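Local coordinates for methyltransferase-like protein (Saccharopolyspora spinosa, PDB 4PNE) that catalyses a [4+2] cycloaddition in spinosyn biosynthesis, using a methyltransferase-like fold that also binds S-adenosyl-L-homocysteine, at residues His62-Asn67 / Ser244-Tyr249; Val94-Val99 / Phe161-Ala166; Arg109-Asn114 / Ser141-Phe146. All coordinates share one frame; numbering follows the deposited sequence.

Interaction 1: residues His62-Asn67 / Ser244-Tyr249; sequences HGYWEN and SSRTRY
Arg246 sets CG opposite its carbonyl carbon (chi1 -45°) and bends again at chi2, while Tyr64 swings its ring opposite the backbone N (chi1 176°); the two side chains thus run alongside each other in the same direction. Arg246 CB lies over one face of the Tyr64 ring, 3.8 Å from its centroid, and Tyr64 OH sits above the guanidinium without bonding to it. At the guanidinium edge, Arg246 NH1 makes a salt bridge with Glu66 OE1 (2.9 Å), approaching from above the carboxylate plane, and a weak bond to Trp65 O. Arg79 of helix 73-88 takes Glu66 OE2, so two arginines share this carboxylate. The backbones join through Trp65 N and Arg246 O, 2.9 Å apart. Tyr249 CB rests over the six-membered ring of Trp65, 3.6 Å from its centroid, and the Tyr249 ring turns its edge to the five-membered ring in a T-shaped pair (planes at 64°); Trp65 NE1 is bonded to Ala71 O. Buried Gly63 O receives a CA-H...O contact from Thr247 CA at 3.3 Å. The arrangement pins the loop leading out of the S-adenosyl-L-homocysteine-binding residues Ile60 and His61 to the short helix after strand 236-242.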
loop_
_atom_site.group_PDB
_atom_site.type_symbol
_atom_site.label_atom_id
_atom_site.label_comp_id
_atom_site.label_asym_id
_atom_site.label_seq_id
_atom_site.Cartn_x
_atom_site.Cartn_y
_atom_site.Cartn_z
ATOM N N HIS A 62 7.307 1.030 0.492
ATOM C CA HIS A 62 8.720 1.282 0.190
ATOM C C HIS A 62 9.029 2.771 0.136
ATOM O O HIS A 62 8.162 3.596 -0.210
ATOM C CB HIS A 62 9.083 0.657 -1.151
ATOM C CG HIS A 62 9.408 -0.802 -1.075
ATOM N ND1 HIS A 62 8.754 -1.683 -0.236
ATOM C CD2 HIS A 62 10.316 -1.534 -1.756
ATOM C CE1 HIS A 62 9.283 -2.885 -0.375
ATOM N NE2 HIS A 62 10.222 -2.829 -1.305
ATOM N N GLY A 63 10.265 3.123 0.422
ATOM C CA GLY A 63 10.719 4.486 0.241
ATOM C C GLY A 63 11.139 4.747 -1.196
ATOM O O GLY A 63 11.519 3.823 -1.931
ATOM N N TYR A 64 11.134 6.023 -1.550
ATOM C CA TYR A 64 11.598 6.518 -2.843
ATOM C C TYR A 64 12.685 7.549 -2.581
ATOM O O TYR A 64 12.464 8.542 -1.878
ATOM C CB TYR A 64 10.416 7.123 -3.615
ATOM C CG TYR A 64 10.684 7.773 -4.945
ATOM C CD1 TYR A 64 11.278 9.019 -5.025
ATOM C CD2 TYR A 64 10.310 7.152 -6.115
ATOM C CE1 TYR A 64 11.498 9.631 -6.236
ATOM C CE2 TYR A 64 10.519 7.750 -7.349
ATOM C CZ TYR A 64 11.121 8.989 -7.402
ATOM O OH TYR A 64 11.327 9.590 -8.617
ATOM N N TRP A 65 13.881 7.276 -3.106
ATOM C CA TRP A 65 15.038 8.119 -2.904
ATOM C C TRP A 65 15.417 8.869 -4.173
ATOM O O TRP A 65 15.277 8.367 -5.280
ATOM C CB TRP A 65 16.230 7.284 -2.451
ATOM C CG TRP A 65 16.241 6.893 -1.026
ATOM C CD1 TRP A 65 16.909 7.520 -0.028
ATOM C CD2 TRP A 65 15.600 5.750 -0.432
ATOM N NE1 TRP A 65 16.732 6.851 1.157
ATOM C CE2 TRP A 65 15.941 5.750 0.937
ATOM C CE3 TRP A 65 14.791 4.721 -0.922
ATOM C CZ2 TRP A 65 15.475 4.787 1.823
ATOM C CZ3 TRP A 65 14.328 3.755 -0.037
ATOM C CH2 TRP A 65 14.703 3.773 1.314
ATOM N N GLU A 66 15.943 10.072 -3.975
ATOM C CA GLU A 66 16.463 10.903 -5.061
ATOM C C GLU A 66 17.956 10.721 -5.332
ATOM O O GLU A 66 18.461 11.103 -6.388
ATOM C CB GLU A 66 16.194 12.363 -4.753
ATOM C CG GLU A 66 14.733 12.670 -4.491
ATOM C CD GLU A 66 13.892 12.615 -5.749
ATOM O OE1 GLU A 66 14.450 12.368 -6.843
ATOM O OE2 GLU A 66 12.658 12.812 -5.648
ATOM N N ASN A 67 18.658 10.113 -4.394
ATOM C CA ASN A 67 20.090 9.879 -4.503
ATOM C C ASN A 67 20.431 8.493 -3.982
ATOM O O ASN A 67 19.588 7.601 -4.016
ATOM C CB ASN A 67 20.852 10.958 -3.741
ATOM C CG ASN A 67 20.486 10.993 -2.269
ATOM O OD1 ASN A 67 19.838 10.077 -1.760
ATOM N ND2 ASN A 67 20.928 12.039 -1.575
ATOM N N SER A 244 12.022 1.394 -9.887
ATOM C CA SER A 244 12.835 0.409 -9.189
ATOM C C SER A 244 14.197 0.973 -8.768
ATOM O O SER A 244 14.706 0.620 -7.703
ATOM C CB SER A 244 13.072 -0.809 -10.062
ATOM O OG SER A 244 11.863 -1.319 -10.538
ATOM N N SER A 245 14.815 1.816 -9.601
ATOM C CA SER A 245 16.110 2.399 -9.261
ATOM C C SER A 245 16.075 3.347 -8.051
ATOM O O SER A 245 17.120 3.575 -7.408
ATOM C CB SER A 245 16.695 3.167 -10.453
ATOM O OG SER A 245 15.902 4.272 -10.805
ATOM N N ARG A 246 14.890 3.885 -7.755
ATOM C CA ARG A 246 14.695 4.814 -6.642
ATOM C C ARG A 246 14.323 4.106 -5.351
ATOM O O ARG A 246 14.467 4.669 -4.293
ATOM C CB ARG A 246 13.592 5.810 -6.980
ATOM C CG ARG A 246 13.685 6.396 -8.354
ATOM C CD ARG A 246 15.016 7.058 -8.633
ATOM N NE ARG A 246 14.847 8.081 -9.655
ATOM C CZ ARG A 246 14.703 9.378 -9.418
ATOM N NH1 ARG A 246 14.727 9.857 -8.180
ATOM N NH2 ARG A 246 14.546 10.203 -10.445
ATOM N N THR A 247 13.792 2.897 -5.433
ATOM C CA THR A 247 13.275 2.241 -4.234
ATOM C C THR A 247 14.188 1.135 -3.740
ATOM O O THR A 247 13.904 0.493 -2.724
ATOM C CB THR A 247 11.900 1.644 -4.484
ATOM O OG1 THR A 247 12.016 0.669 -5.512
ATOM C CG2 THR A 247 10.901 2.695 -4.906
ATOM N N ARG A 248 15.281 0.878 -4.442
ATOM C CA ARG A 248 16.068 -0.325 -4.157
ATOM C C ARG A 248 16.750 -0.268 -2.804
ATOM O O ARG A 248 17.233 -1.289 -2.302
ATOM C CB ARG A 248 17.124 -0.548 -5.247
ATOM C CG ARG A 248 18.162 0.541 -5.324
ATOM C CD ARG A 248 19.089 0.264 -6.502
ATOM N NE ARG A 248 20.269 1.114 -6.534
ATOM C CZ ARG A 248 21.325 1.039 -5.723
ATOM N NH1 ARG A 248 21.393 0.147 -4.743
ATOM N NH2 ARG A 248 22.328 1.888 -5.904
ATOM N N TYR A 249 16.861 0.932 -2.256
ATOM C CA TYR A 249 17.457 1.101 -0.940
ATOM C C TYR A 249 16.572 0.594 0.169
ATOM O O TYR A 249 17.058 0.357 1.294
ATOM C CB TYR A 249 17.796 2.564 -0.713
ATOM C CG TYR A 249 18.684 3.081 -1.822
ATOM C CD1 TYR A 249 18.162 3.792 -2.899
ATOM C CD2 TYR A 249 20.042 2.805 -1.817
ATOM C CE1 TYR A 249 18.976 4.223 -3.926
ATOM C CE2 TYR A 249 20.854 3.233 -2.832
ATOM C CZ TYR A 249 20.323 3.937 -3.881
ATOM O OH TYR A 249 21.178 4.347 -4.882
#

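Interaction 2: residues Val94-Val99 / Phe161-Ala166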
loop_
_atom_site.group_PDB
_atom_site.type_symbol
_atom_site.label_atom_id
_atom_site.label_comp_id
_atom_site.label_asym_id
_atom_site.label_seq_id
_atom_site.Cartn_x
_atom_site.Cartn_y
_atom_site.Cartn_z
ATOM N N VAL A 94 -12.423 17.110 -2.615
ATOM C CA VAL A 94 -12.690 15.804 -3.217
ATOM C C VAL A 94 -12.776 14.740 -2.131
ATOM O O VAL A 94 -12.369 14.975 -0.979
ATOM C CB VAL A 94 -11.600 15.414 -4.216
ATOM C CG1 VAL A 94 -11.552 16.386 -5.397
ATOM C CG2 VAL A 94 -10.241 15.369 -3.554
ATOM N N ARG A 95 -13.341 13.593 -2.502
ATOM C CA ARG A 95 -13.459 12.437 -1.636
ATOM C C ARG A 95 -12.551 11.368 -2.214
ATOM O O ARG A 95 -12.626 11.086 -3.403
ATOM C CB ARG A 95 -14.910 11.932 -1.533
ATOM C CG ARG A 95 -15.128 11.041 -0.326
ATOM C CD ARG A 95 -16.528 10.473 -0.251
ATOM N NE ARG A 95 -16.580 9.450 0.780
ATOM C CZ ARG A 95 -17.567 8.563 0.904
ATOM N NH1 ARG A 95 -17.514 7.651 1.865
ATOM N NH2 ARG A 95 -18.595 8.587 0.061
ATOM N N LEU A 96 -11.693 10.795 -1.375
ATOM C CA LEU A 96 -10.680 9.835 -1.774
ATOM C C LEU A 96 -10.818 8.530 -0.975
ATOM O O LEU A 96 -10.958 8.590 0.255
ATOM C CB LEU A 96 -9.290 10.447 -1.568
ATOM C CG LEU A 96 -8.128 9.655 -2.145
ATOM C CD1 LEU A 96 -7.092 10.592 -2.731
ATOM C CD2 LEU A 96 -7.544 8.816 -1.060
ATOM N N LEU A 97 -10.815 7.377 -1.648
ATOM C CA LEU A 97 -10.807 6.076 -0.978
ATOM C C LEU A 97 -9.376 5.538 -0.906
ATOM O O LEU A 97 -8.761 5.303 -1.941
ATOM C CB LEU A 97 -11.704 5.085 -1.722
ATOM C CG LEU A 97 -11.848 3.669 -1.174
ATOM C CD1 LEU A 97 -12.553 3.691 0.142
ATOM C CD2 LEU A 97 -12.539 2.781 -2.195
ATOM N N ASP A 98 -8.868 5.355 0.302
ATOM C CA ASP A 98 -7.546 4.793 0.562
ATOM C C ASP A 98 -7.713 3.272 0.799
ATOM O O ASP A 98 -8.103 2.821 1.870
ATOM C CB ASP A 98 -6.917 5.572 1.761
ATOM C CG ASP A 98 -5.499 5.138 2.095
ATOM O OD1 ASP A 98 -4.913 4.356 1.339
ATOM O OD2 ASP A 98 -4.992 5.597 3.148
ATOM N N VAL A 99 -7.461 2.499 -0.239
ATOM C CA VAL A 99 -7.750 1.076 -0.279
ATOM C C VAL A 99 -6.585 0.326 0.350
ATOM O O VAL A 99 -5.514 0.255 -0.230
ATOM C CB VAL A 99 -7.958 0.591 -1.692
ATOM C CG1 VAL A 99 -8.222 -0.932 -1.687
ATOM C CG2 VAL A 99 -9.106 1.329 -2.325
ATOM N N PHE A 161 -16.563 8.296 -5.268
ATOM C CA PHE A 161 -15.248 8.868 -4.958
ATOM C C PHE A 161 -14.601 9.551 -6.148
ATOM O O PHE A 161 -14.649 9.042 -7.262
ATOM C CB PHE A 161 -14.291 7.782 -4.455
ATOM C CG PHE A 161 -14.706 7.183 -3.169
ATOM C CD1 PHE A 161 -14.349 7.765 -2.000
ATOM C CD2 PHE A 161 -15.438 6.030 -3.152
ATOM C CE1 PHE A 161 -14.726 7.227 -0.806
ATOM C CE2 PHE A 161 -15.850 5.471 -1.955
ATOM C CZ PHE A 161 -15.492 6.068 -0.782
ATOM N N ASP A 162 -13.942 10.681 -5.911
ATOM C CA ASP A 162 -13.190 11.378 -6.936
ATOM C C ASP A 162 -11.850 10.703 -7.249
ATOM O O ASP A 162 -11.317 10.836 -8.350
ATOM C CB ASP A 162 -12.921 12.824 -6.512
ATOM C CG ASP A 162 -14.202 13.600 -6.234
ATOM O OD1 ASP A 162 -14.884 13.987 -7.200
ATOM O OD2 ASP A 162 -14.569 13.823 -5.059
ATOM N N ALA A 163 -11.299 9.999 -6.267
ATOM C CA ALA A 163 -9.993 9.392 -6.402
ATOM C C ALA A 163 -9.854 8.234 -5.453
ATOM O O ALA A 163 -10.659 8.065 -4.520
ATOM C CB ALA A 163 -8.904 10.397 -6.140
ATOM N N ALA A 164 -8.814 7.455 -5.689
ATOM C CA ALA A 164 -8.465 6.342 -4.847
ATOM C C ALA A 164 -6.976 6.100 -4.846
ATOM O O ALA A 164 -6.306 6.393 -5.829
ATOM C CB ALA A 164 -9.176 5.107 -5.330
ATOM N N TRP A 165 -6.479 5.516 -3.759
ATOM C CA TRP A 165 -5.128 4.976 -3.659
ATOM C C TRP A 165 -5.181 3.451 -3.465
ATOM O O TRP A 165 -6.025 2.949 -2.747
ATOM C CB TRP A 165 -4.368 5.548 -2.484
ATOM C CG TRP A 165 -4.159 6.984 -2.466
ATOM C CD1 TRP A 165 -4.179 7.828 -3.540
ATOM C CD2 TRP A 165 -3.925 7.796 -1.315
ATOM N NE1 TRP A 165 -3.915 9.111 -3.129
ATOM C CE2 TRP A 165 -3.761 9.112 -1.765
ATOM C CE3 TRP A 165 -3.789 7.527 0.058
ATOM C CZ2 TRP A 165 -3.531 10.167 -0.897
ATOM C CZ3 TRP A 165 -3.530 8.566 0.911
ATOM C CH2 TRP A 165 -3.400 9.867 0.444
ATOM N N ALA A 166 -4.194 2.733 -4.007
ATOM C CA ALA A 166 -3.901 1.380 -3.552
ATOM C C ALA A 166 -2.390 1.292 -3.503
ATOM O O ALA A 166 -1.755 0.911 -4.486
ATOM C CB ALA A 166 -4.498 0.313 -4.453
#
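Leu97 and Trp165 are joined in a parallel strand pairing by backbone bonds. Leu97 N donates to Ala163 O at 3.0 Å, Leu97 O accepts Trp165 N at 2.9 Å, and Val99 N donates to Trp165 O, again at 2.9 Å. At the start of the pairing Arg95 O is shared: Asp162 N donates to it and Ala163 N adds a weak bond. A side chain completes this end, as Asp162 OD2 takes Arg95 N on its anti lone pair at 2.8 Å. Asp162, at the corner of its chain, thereby holds Arg95 at both its N-H and its C=O, by its carboxylate and its own amide.

The apolar and ring contacts divide between the two faces of the sheet. On the face of Leu97 and Ala164, Leu97 CB stands over the middle of the Phe161 ring, 3.7 Å from its centroid. Arg95, its side chain drawn out straight, crosses the same ring, with Phe161 CE1 over one face of the guanidinium and the two planes 43° apart. On the face of Leu96, Asp98 and Trp165, Leu96 CD2 lies over the five-membered ring of Trp165 at 3.9 Å from its centroid. The Asp98 carboxylate meets the indole at CE3, 3.6 Å from Asp98 CG, the two planes steeply inclined at 72°. Trp165 NE1 is bonded to Thr88 OG1.

The pair forms the middle of the Rossmann-like methyltransferase sheet. Strand 117-122 bonds to the other edge of 95-99, while Val186 and Ile183 of helix 176-186 cover the Leu97, Phe161 and Ala164 side, and Ala107 and Val110 of helix 105-113 cover the face carrying Asp98 and Trp165.

Interaction 3: residues Arg109-Asn114 / Ser141-Phe146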
loop_
_atom_site.group_PDB
_atom_site.type_symbol
_atom_site.label_atom_id
_atom_site.label_comp_id
_atom_site.label_asym_id
_atom_site.label_seq_id
_atom_site.Cartn_x
_atom_site.Cartn_y
_atom_site.Cartn_z
ATOM N N ARG A 109 -0.860 12.197 6.498
ATOM C CA ARG A 109 0.134 13.118 5.961
ATOM C C ARG A 109 -0.471 14.047 4.917
ATOM O O ARG A 109 -0.231 15.277 4.918
ATOM C CB ARG A 109 1.311 12.344 5.352
ATOM C CG ARG A 109 2.347 13.224 4.668
ATOM C CD ARG A 109 3.573 12.409 4.248
ATOM N NE ARG A 109 4.475 13.265 3.508
ATOM C CZ ARG A 109 5.343 14.090 4.085
ATOM N NH1 ARG A 109 5.474 14.115 5.414
ATOM N NH2 ARG A 109 6.121 14.846 3.329
ATOM N N VAL A 110 -1.257 13.464 4.037
ATOM C CA VAL A 110 -1.897 14.196 2.946
ATOM C C VAL A 110 -3.020 15.082 3.491
ATOM O O VAL A 110 -3.163 16.207 3.059
ATOM C CB VAL A 110 -2.421 13.212 1.870
ATOM C CG1 VAL A 110 -3.204 13.936 0.790
ATOM C CG2 VAL A 110 -1.290 12.497 1.218
ATOM N N ALA A 111 -3.755 14.589 4.488
ATOM C CA ALA A 111 -4.866 15.337 5.048
ATOM C C ALA A 111 -4.379 16.570 5.804
ATOM O O ALA A 111 -5.123 17.523 5.975
ATOM C CB ALA A 111 -5.684 14.465 5.948
ATOM N N ARG A 112 -3.136 16.568 6.275
ATOM C CA ARG A 112 -2.671 17.749 7.019
ATOM C C ARG A 112 -2.778 19.016 6.156
ATOM O O ARG A 112 -3.164 20.072 6.664
ATOM C CB ARG A 112 -1.230 17.539 7.515
ATOM C CG ARG A 112 -0.792 18.558 8.548
ATOM C CD ARG A 112 0.717 18.587 8.711
ATOM N NE ARG A 112 1.385 19.079 7.513
ATOM C CZ ARG A 112 2.701 19.117 7.346
ATOM N NH1 ARG A 112 3.513 18.677 8.302
ATOM N NH2 ARG A 112 3.201 19.593 6.212
ATOM N N ASP A 113 -2.461 18.897 4.866
ATOM C CA ASP A 113 -2.264 20.055 3.980
ATOM C C ASP A 113 -3.278 20.112 2.844
ATOM O O ASP A 113 -3.196 20.981 1.963
ATOM C CB ASP A 113 -0.854 20.033 3.378
ATOM C CG ASP A 113 0.236 20.116 4.425
ATOM O OD1 ASP A 113 0.010 20.759 5.471
ATOM O OD2 ASP A 113 1.332 19.549 4.195
ATOM N N ASN A 114 -4.243 19.202 2.863
ATOM C CA ASN A 114 -5.282 19.168 1.819
ATOM C C ASN A 114 -6.670 19.071 2.445
ATOM O O ASN A 114 -6.961 18.138 3.205
ATOM C CB ASN A 114 -5.048 17.980 0.875
ATOM C CG ASN A 114 -3.775 18.120 0.077
ATOM O OD1 ASN A 114 -3.788 18.688 -1.002
ATOM N ND2 ASN A 114 -2.673 17.582 0.592
ATOM N N SER A 141 -9.542 14.352 12.277
ATOM C CA SER A 141 -10.674 13.445 12.107
ATOM C C SER A 141 -11.815 14.101 11.287
ATOM O O SER A 141 -12.677 13.410 10.804
ATOM C CB SER A 141 -11.194 12.948 13.463
ATOM O OG SER A 141 -11.993 13.925 14.093
ATOM N N HIS A 142 -11.798 15.413 11.119
ATOM C CA HIS A 142 -12.780 16.072 10.210
ATOM C C HIS A 142 -12.507 15.796 8.741
ATOM O O HIS A 142 -13.402 16.004 7.903
ATOM C CB HIS A 142 -12.796 17.584 10.440
ATOM C CG HIS A 142 -11.467 18.246 10.278
ATOM N ND1 HIS A 142 -10.432 18.073 11.175
ATOM C CD2 HIS A 142 -10.998 19.074 9.311
ATOM C CE1 HIS A 142 -9.389 18.782 10.773
ATOM N NE2 HIS A 142 -9.709 19.405 9.647
ATOM N N ARG A 143 -11.287 15.337 8.439
ATOM C CA ARG A 143 -10.877 15.045 7.059
ATOM C C ARG A 143 -10.685 13.570 6.785
ATOM O O ARG A 143 -10.741 13.158 5.636
ATOM C CB ARG A 143 -9.589 15.770 6.704
ATOM C CG ARG A 143 -9.761 17.255 6.565
ATOM C CD ARG A 143 -8.461 17.977 6.379
ATOM N NE ARG A 143 -8.651 19.422 6.254
ATOM C CZ ARG A 143 -7.671 20.292 6.072
ATOM N NH1 ARG A 143 -6.400 19.866 5.941
ATOM N NH2 ARG A 143 -7.947 21.578 5.956
ATOM N N VAL A 144 -10.357 12.766 7.789
ATOM C CA VAL A 144 -10.036 11.374 7.535
ATOM C C VAL A 144 -10.799 10.486 8.486
ATOM O O VAL A 144 -10.825 10.758 9.695
ATOM C CB VAL A 144 -8.510 11.121 7.692
ATOM C CG1 VAL A 144 -8.136 9.763 7.151
ATOM C CG2 VAL A 144 -7.716 12.213 6.992
ATOM N N ASP A 145 -11.411 9.432 7.966
ATOM C CA ASP A 145 -11.962 8.388 8.822
ATOM C C ASP A 145 -11.599 7.000 8.288
ATOM O O ASP A 145 -11.284 6.788 7.106
ATOM C CB ASP A 145 -13.469 8.519 8.964
ATOM C CG ASP A 145 -14.186 8.080 7.752
ATOM O OD1 ASP A 145 -13.833 8.573 6.664
ATOM O OD2 ASP A 145 -15.100 7.240 7.882
ATOM N N PHE A 146 -11.618 6.048 9.202
ATOM C CA PHE A 146 -11.121 4.720 8.963
ATOM C C PHE A 146 -12.133 3.681 9.333
ATOM O O PHE A 146 -12.812 3.820 10.353
ATOM C CB PHE A 146 -9.851 4.508 9.770
ATOM C CG PHE A 146 -8.781 5.477 9.441
ATOM C CD1 PHE A 146 -7.999 5.308 8.314
ATOM C CD2 PHE A 146 -8.557 6.595 10.230
ATOM C CE1 PHE A 146 -7.023 6.207 7.996
ATOM C CE2 PHE A 146 -7.570 7.490 9.900
ATOM C CZ PHE A 146 -6.799 7.290 8.783
#
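Ala111 O accepts the principal bond of this contact, from Arg143 NH1 at 2.7 Å. The donor arrives nearly head-on to the carbonyl (C=O...N angle 167°) and the acceptor lies in the guanidinium plane, a close bond that serves a carbonyl in the last turn of the helix. The Arg143 chain, stretched out through chi2 and chi3 (173° and -180°), carries its guanidinium to that helix end. NH1 also reaches Arg112 O, 3.3 Å away, but only as a weak bond at a poor angle. Asn114 O is just as near to Arg143 NH1, yet it lies over the guanidinium face and is not bonded. With its C-terminal carbonyls gathered here, the helix end would probably favour the positive charge of Arg143.

Val110 O is met by Asn114 ND2 at 2.9 Å, with the acceptor in the amide plane, so the side chain of Asn114 folds back onto the helix; Asp113 N adds only a weak bond to the same oxygen. Arg112 grips Asp113 side-on, NE to OD1 and NH2 to OD2 (2.8 Å), a salt bridge between sequence neighbours.

Apart from these polar bonds, Ala111 CB presses on Val144 CG2 at 3.2 Å, tighter than usual for carbons. The contact ties the C-terminal end of helix 105-113 to the start of strand 144-148, one of the two edge strands of the sheet, beside strand 117-122; Ile118 of that strand packs against Val144, and Val110 leans on helix 73-88.

How the interactions relate
Interactions 2 and 3 belong to one Rossmann-like sheet, their centres 12 Å apart, and they meet where Trp165 CH2 packs on Val110 CG2 at 3.5 Å. Strand 95-99 leads into helix 105-113, and strand 144-148 is followed by strand 161-167, so the segments of interaction 3 lie between those of interaction 2 along the chain. Interaction 1 stands apart, its centre 25 Å from that of interaction 2 and 26 Å from that of interaction 3; its segments, one before and one after all the others, enclose them in sequence. Interactions 2 and 3 join strands and a helix of the Rossmann-like fold, which binds S-adenosyl-L-homocysteine; interaction 1 joins an early loop to a late short helix.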